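L-arabinose ABC transporter, periplasmic L-arabinose-binding protein (Burkholderia thailandensis, PDB 4KZK) probably captures L-arabinose in the periplasm for import by an ABC transporter, and binds beta-D-galactopyranose in this structure. Local coordinates at residues A[228-231]-A[232-235]; A[171-174]-A[175-179]. One frame throughout, in Å; residues are numbered along the deposited sequence.

Both contacts are local and lie in the same lobe of this two-lobed periplasmic binding protein. Contact 2 comes first along the chain, where strand 170-175 runs out into the loop before helix 180-195. Contact 1 follows, in the loop that leads from helix 213-226 into strand 233-236. Their centres are about 17 Å apart. The two strands are parallel neighbours in the sheet and are joined directly, Val234 O lying 2.8 Å from Leu172 N. Contact 1 therefore sits where a strand enters the sheet, far from the sugar. Contact 2 sits where the neighbouring strand leaves it, on the side facing the bound galactose.

Contact 1. Residues A[228-231]-A[232-235]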
loop_
_atom_site.group_PDB
_atom_site.type_symbol
_atom_site.label_atom_id
_atom_site.label_comp_id
_atom_site.label_asym_id
_atom_site.label_seq_id
_atom_site.Cartn_x
_atom_site.Cartn_y
_atom_site.Cartn_z
ATOM N N ARG A 228 -18.167 -17.010 -14.267
ATOM C CA ARG A 228 -18.405 -18.282 -13.585
ATOM C C ARG A 228 -17.726 -19.470 -14.282
ATOM O O ARG A 228 -17.747 -20.589 -13.765
ATOM C CB ARG A 228 -19.914 -18.536 -13.458
ATOM N N ASN A 229 -17.144 -19.224 -15.455
ATOM C CA ASN A 229 -16.446 -20.251 -16.247
ATOM C C ASN A 229 -15.121 -20.760 -15.655
ATOM O O ASN A 229 -14.695 -21.878 -15.948
ATOM C CB ASN A 229 -16.188 -19.714 -17.670
ATOM C CG ASN A 229 -15.365 -18.424 -17.682
ATOM O OD1 ASN A 229 -15.849 -17.353 -17.295
ATOM N ND2 ASN A 229 -14.109 -18.522 -18.124
ATOM N N PHE A 230 -14.462 -19.942 -14.840
ATOM C CA PHE A 230 -13.159 -20.312 -14.278
ATOM C C PHE A 230 -13.306 -21.209 -13.064
ATOM O O PHE A 230 -14.148 -20.965 -12.205
ATOM C CB PHE A 230 -12.366 -19.063 -13.886
ATOM C CG PHE A 230 -11.971 -18.207 -15.057
ATOM C CD1 PHE A 230 -11.090 -18.685 -16.016
ATOM C CD2 PHE A 230 -12.465 -16.919 -15.196
ATOM C CE1 PHE A 230 -10.717 -17.904 -17.094
ATOM C CE2 PHE A 230 -12.093 -16.130 -16.278
ATOM C CZ PHE A 230 -11.221 -16.625 -17.230
ATOM N N ARG A 231 -12.480 -22.247 -12.991
ATOM C CA ARG A 231 -12.435 -23.101 -11.813
ATOM C C ARG A 231 -11.374 -22.576 -10.844
ATOM O O ARG A 231 -11.587 -22.506 -9.626
ATOM C CB ARG A 231 -12.115 -24.528 -12.238
ATOM C CG ARG A 231 -12.035 -25.527 -11.099
ATOM C CD ARG A 231 -13.399 -25.909 -10.550
ATOM N NE ARG A 231 -13.260 -26.331 -9.156
ATOM C CZ ARG A 231 -14.266 -26.615 -8.334
ATOM N NH1 ARG A 231 -15.533 -26.547 -8.741
ATOM N NH2 ARG A 231 -13.988 -26.976 -7.086
ATOM N N HIS A 232 -10.232 -22.195 -11.403
ATOM C CA HIS A 232 -9.126 -21.688 -10.629
ATOM C C HIS A 232 -8.987 -20.200 -10.835
ATOM O O HIS A 232 -9.124 -19.701 -11.972
ATOM C CB HIS A 232 -7.827 -22.350 -11.061
ATOM C CG HIS A 232 -7.724 -23.793 -10.690
ATOM N ND1 HIS A 232 -6.994 -24.693 -11.432
ATOM C CD2 HIS A 232 -8.227 -24.485 -9.640
ATOM C CE1 HIS A 232 -7.054 -25.882 -10.858
ATOM N NE2 HIS A 232 -7.788 -25.781 -9.762
ATOM N N TRP A 233 -8.671 -19.506 -9.742
ATOM C CA TRP A 233 -8.437 -18.060 -9.766
ATOM C C TRP A 233 -7.160 -17.648 -9.082
ATOM O O TRP A 233 -6.725 -18.290 -8.140
ATOM C CB TRP A 233 -9.551 -17.329 -9.028
ATOM C CG TRP A 233 -10.838 -17.222 -9.755
ATOM C CD1 TRP A 233 -11.896 -18.080 -9.674
ATOM C CD2 TRP A 233 -11.223 -16.177 -10.654
ATOM N NE1 TRP A 233 -12.914 -17.641 -10.496
ATOM C CE2 TRP A 233 -12.536 -16.462 -11.085
ATOM C CE3 TRP A 233 -10.599 -15.009 -11.116
ATOM C CZ2 TRP A 233 -13.225 -15.631 -11.978
ATOM C CZ3 TRP A 233 -11.283 -14.188 -11.993
ATOM C CH2 TRP A 233 -12.584 -14.504 -12.420
ATOM N N VAL A 234 -6.608 -16.529 -9.535
ATOM C CA VAL A 234 -5.597 -15.802 -8.779
ATOM C C VAL A 234 -6.096 -14.373 -8.621
ATOM O O VAL A 234 -6.938 -13.901 -9.414
ATOM C CB VAL A 234 -4.202 -15.855 -9.452
ATOM C CG1 VAL A 234 -3.746 -17.295 -9.690
ATOM C CG2 VAL A 234 -4.189 -15.098 -10.760
ATOM N N ALA A 235 -5.617 -13.693 -7.584
ATOM C CA ALA A 235 -6.097 -12.351 -7.319
ATOM C C ALA A 235 -5.041 -11.526 -6.640
ATOM O O ALA A 235 -4.195 -12.047 -5.915
ATOM C CB ALA A 235 -7.369 -12.385 -6.473
HETATM O O HOH W 1 -15.508 -18.786 -11.274
#
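Phe230 and Trp233 meet in an edge-to-face aromatic pair, three residues apart, where the loop after helix 213-226 turns into strand 233-236. Phe230 carries the contact from its first side-chain atom. Its CB lies over the indole face as a CH-pi donor, 4.1 Å from the centroid of the five-membered ring. The next step sets the ring: CG stands beside the backbone N and anti to the carbonyl carbon (chi1 -66°). From there Phe230 CD2 reaches the benzo half of the indole and stops 3.5 Å from Trp233 CZ2, with CH2 close behind. The phenyl thus presents an edge to the six-membered ring of Trp233. The centroids are 5.1 Å apart and the planes stand at 72°. Over the centre of one phenyl face lies Asn229 ND2, 3.4 Å above the plane.

A water bridges Phe230 O and Trp233 NE1. It donates to Phe230 O at 2.7 Å and accepts from Trp233 NE1 at 2.9 Å, lying in the plane of the indole at its edge. Arg231 and His232 between them direct their side chains elsewhere. Arg231 NH2 forms a salt bridge with Asp259, and the ring of His232 stacks on Trp164. Phe224 adds a second edge-to-face partner to Trp233.

The chemistry is divided within one indole. Its face takes the apolar atoms of Phe230, while its N-H donates to the water, which passes a hydrogen on to Phe230 O. Together these contacts probably limit the rotation of the buried Trp233.

Contact 2. Residues A[171-174]-A[175-179]; sequences VLRL and AYDQL
Arg173 and Asp177 form a salt bridge across a beta-to-alpha connection, at the end of strand 170-175 in the periplasmic binding protein fold. The loop continues into helix 180-195.

The charged contact is end-on and bidentate. Each terminal nitrogen of Arg173 takes one carboxylate oxygen of Asp177. Arg173 NH2 to Asp177 OD1 is 2.9 Å and almost straight, at 175°. It uses the syn lone pair of OD1, and the oxygen lies in the guanidinium plane. Arg173 NH1 to Asp177 OD2 is 3.0 Å and more bent, with OD2 tilted from that plane. The two flat groups are nearly coplanar, 24° apart. Arg173 gets there by extending along its first two torsions and then bending at chi3 (82°), which lays the guanidinium against the methyl of Ala175, with its end toward Asp177. Its remaining polar contacts lie further along the chain: NE bridges to Asp205, and NH2 also bonds Thr186 OG1. The two carboxylates probably offset the charge of the buried guanidinium, and the Thr186 hydroxyl takes one more N-H.

The second contact is van der Waals packing of a methyl on the guanidinium face. Ala175 CB sits over that face, toward its rim, 3.4 Å from Arg173 NH1. The methyl and the carboxylate therefore meet the same group at a face and at an edge.

The backbone bonds shape the loop. Residues Tyr176 to Leu179 make a type I beta turn, with Leu179 N bonded to Tyr176 O, and Leu179 is the N-cap residue of the following helix. The side chain of Tyr176 comes to about 8 Å from the bound galactose. At the start of the turn, a water donates to Leu174 O at 2.6 Å and accepts a weak bond from Tyr176 N at 3.3 Å.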
loop_
_atom_site.group_PDB
_atom_site.type_symbol
_atom_site.label_atom_id
_atom_site.label_comp_id
_atom_site.label_asym_id
_atom_site.label_seq_id
_atom_site.Cartn_x
_atom_site.Cartn_y
_atom_site.Cartn_z
ATOM N N VAL A 171 -7.693 -14.486 -13.842
ATOM C CA VAL A 171 -6.784 -13.504 -13.244
ATOM C C VAL A 171 -7.610 -12.292 -12.810
ATOM O O VAL A 171 -8.050 -11.497 -13.641
ATOM C CB VAL A 171 -5.668 -13.113 -14.235
ATOM C CG1 VAL A 171 -4.727 -12.083 -13.641
ATOM C CG2 VAL A 171 -4.908 -14.359 -14.640
ATOM N N LEU A 172 -7.846 -12.201 -11.504
ATOM C CA LEU A 172 -8.650 -11.107 -10.952
ATOM C C LEU A 172 -7.757 -9.920 -10.584
ATOM O O LEU A 172 -7.028 -9.962 -9.592
ATOM C CB LEU A 172 -9.439 -11.575 -9.728
ATOM C CG LEU A 172 -10.448 -10.549 -9.204
ATOM C CD1 LEU A 172 -11.505 -10.281 -10.267
ATOM C CD2 LEU A 172 -11.067 -11.014 -7.898
ATOM N N ARG A 173 -7.842 -8.851 -11.365
ATOM C CA ARG A 173 -7.067 -7.644 -11.116
ATOM C C ARG A 173 -7.936 -6.598 -10.424
ATOM O O ARG A 173 -8.753 -5.926 -11.062
ATOM C CB ARG A 173 -6.523 -7.085 -12.427
ATOM C CG ARG A 173 -5.579 -5.910 -12.254
ATOM C CD ARG A 173 -5.147 -5.321 -13.578
ATOM N NE ARG A 173 -6.115 -4.393 -14.140
ATOM C CZ ARG A 173 -6.188 -3.084 -13.889
ATOM N NH1 ARG A 173 -7.102 -2.354 -14.513
ATOM N NH2 ARG A 173 -5.359 -2.492 -13.038
ATOM N N LEU A 174 -7.755 -6.461 -9.119
ATOM C CA LEU A 174 -8.465 -5.425 -8.359
ATOM C C LEU A 174 -7.830 -4.096 -8.680
ATOM O O LEU A 174 -6.652 -3.890 -8.364
ATOM C CB LEU A 174 -8.362 -5.668 -6.857
ATOM C CG LEU A 174 -9.061 -6.904 -6.322
ATOM C CD1 LEU A 174 -8.539 -7.182 -4.904
ATOM C CD2 LEU A 174 -10.561 -6.746 -6.348
ATOM N N ALA A 175 -8.591 -3.191 -9.289
ATOM C CA ALA A 175 -7.999 -2.004 -9.888
ATOM C C ALA A 175 -8.430 -0.713 -9.216
ATOM O O ALA A 175 -9.617 -0.495 -8.929
ATOM C CB ALA A 175 -8.359 -1.943 -11.356
ATOM N N TYR A 176 -7.459 0.158 -8.994
ATOM C CA TYR A 176 -7.726 1.515 -8.548
ATOM C C TYR A 176 -6.754 2.385 -9.340
ATOM O O TYR A 176 -5.832 3.008 -8.786
ATOM C CB TYR A 176 -7.554 1.649 -7.045
ATOM C CG TYR A 176 -8.109 2.926 -6.482
ATOM C CD1 TYR A 176 -9.475 3.113 -6.353
ATOM C CD2 TYR A 176 -7.276 3.916 -5.986
ATOM C CE1 TYR A 176 -9.997 4.260 -5.795
ATOM C CE2 TYR A 176 -7.795 5.078 -5.427
ATOM C CZ TYR A 176 -9.161 5.246 -5.336
ATOM O OH TYR A 176 -9.705 6.389 -4.788
ATOM N N ASP A 177 -6.975 2.376 -10.651
ATOM C CA ASP A 177 -6.009 2.901 -11.607
ATOM C C ASP A 177 -5.833 4.415 -11.568
ATOM O O ASP A 177 -4.876 4.933 -12.148
ATOM C CB ASP A 177 -6.362 2.466 -13.033
ATOM C CG ASP A 177 -6.052 0.995 -13.300
ATOM O OD1 ASP A 177 -5.444 0.312 -12.458
ATOM O OD2 ASP A 177 -6.397 0.508 -14.385
ATOM N N GLN A 178 -6.728 5.118 -10.878
ATOM C CA GLN A 178 -6.587 6.570 -10.731
ATOM C C GLN A 178 -5.381 6.976 -9.866
ATOM O O GLN A 178 -4.942 8.131 -9.907
ATOM C CB GLN A 178 -7.855 7.159 -10.145
ATOM C CG GLN A 178 -8.091 6.749 -8.699
ATOM C CD GLN A 178 -9.494 7.043 -8.239
ATOM O OE1 GLN A 178 -10.456 6.327 -8.579
ATOM N NE2 GLN A 178 -9.624 8.073 -7.425
ATOM N N LEU A 179 -4.852 6.043 -9.079
ATOM C CA LEU A 179 -3.665 6.321 -8.273
ATOM C C LEU A 179 -2.446 5.627 -8.882
ATOM O O LEU A 179 -2.409 4.404 -8.911
ATOM C CB LEU A 179 -3.883 5.847 -6.851
ATOM C CG LEU A 179 -2.728 6.047 -5.864
ATOM C CD1 LEU A 179 -2.491 7.533 -5.591
ATOM C CD2 LEU A 179 -2.965 5.282 -4.576
HETATM O O HOH W 2 -5.287 -1.858 -7.536
#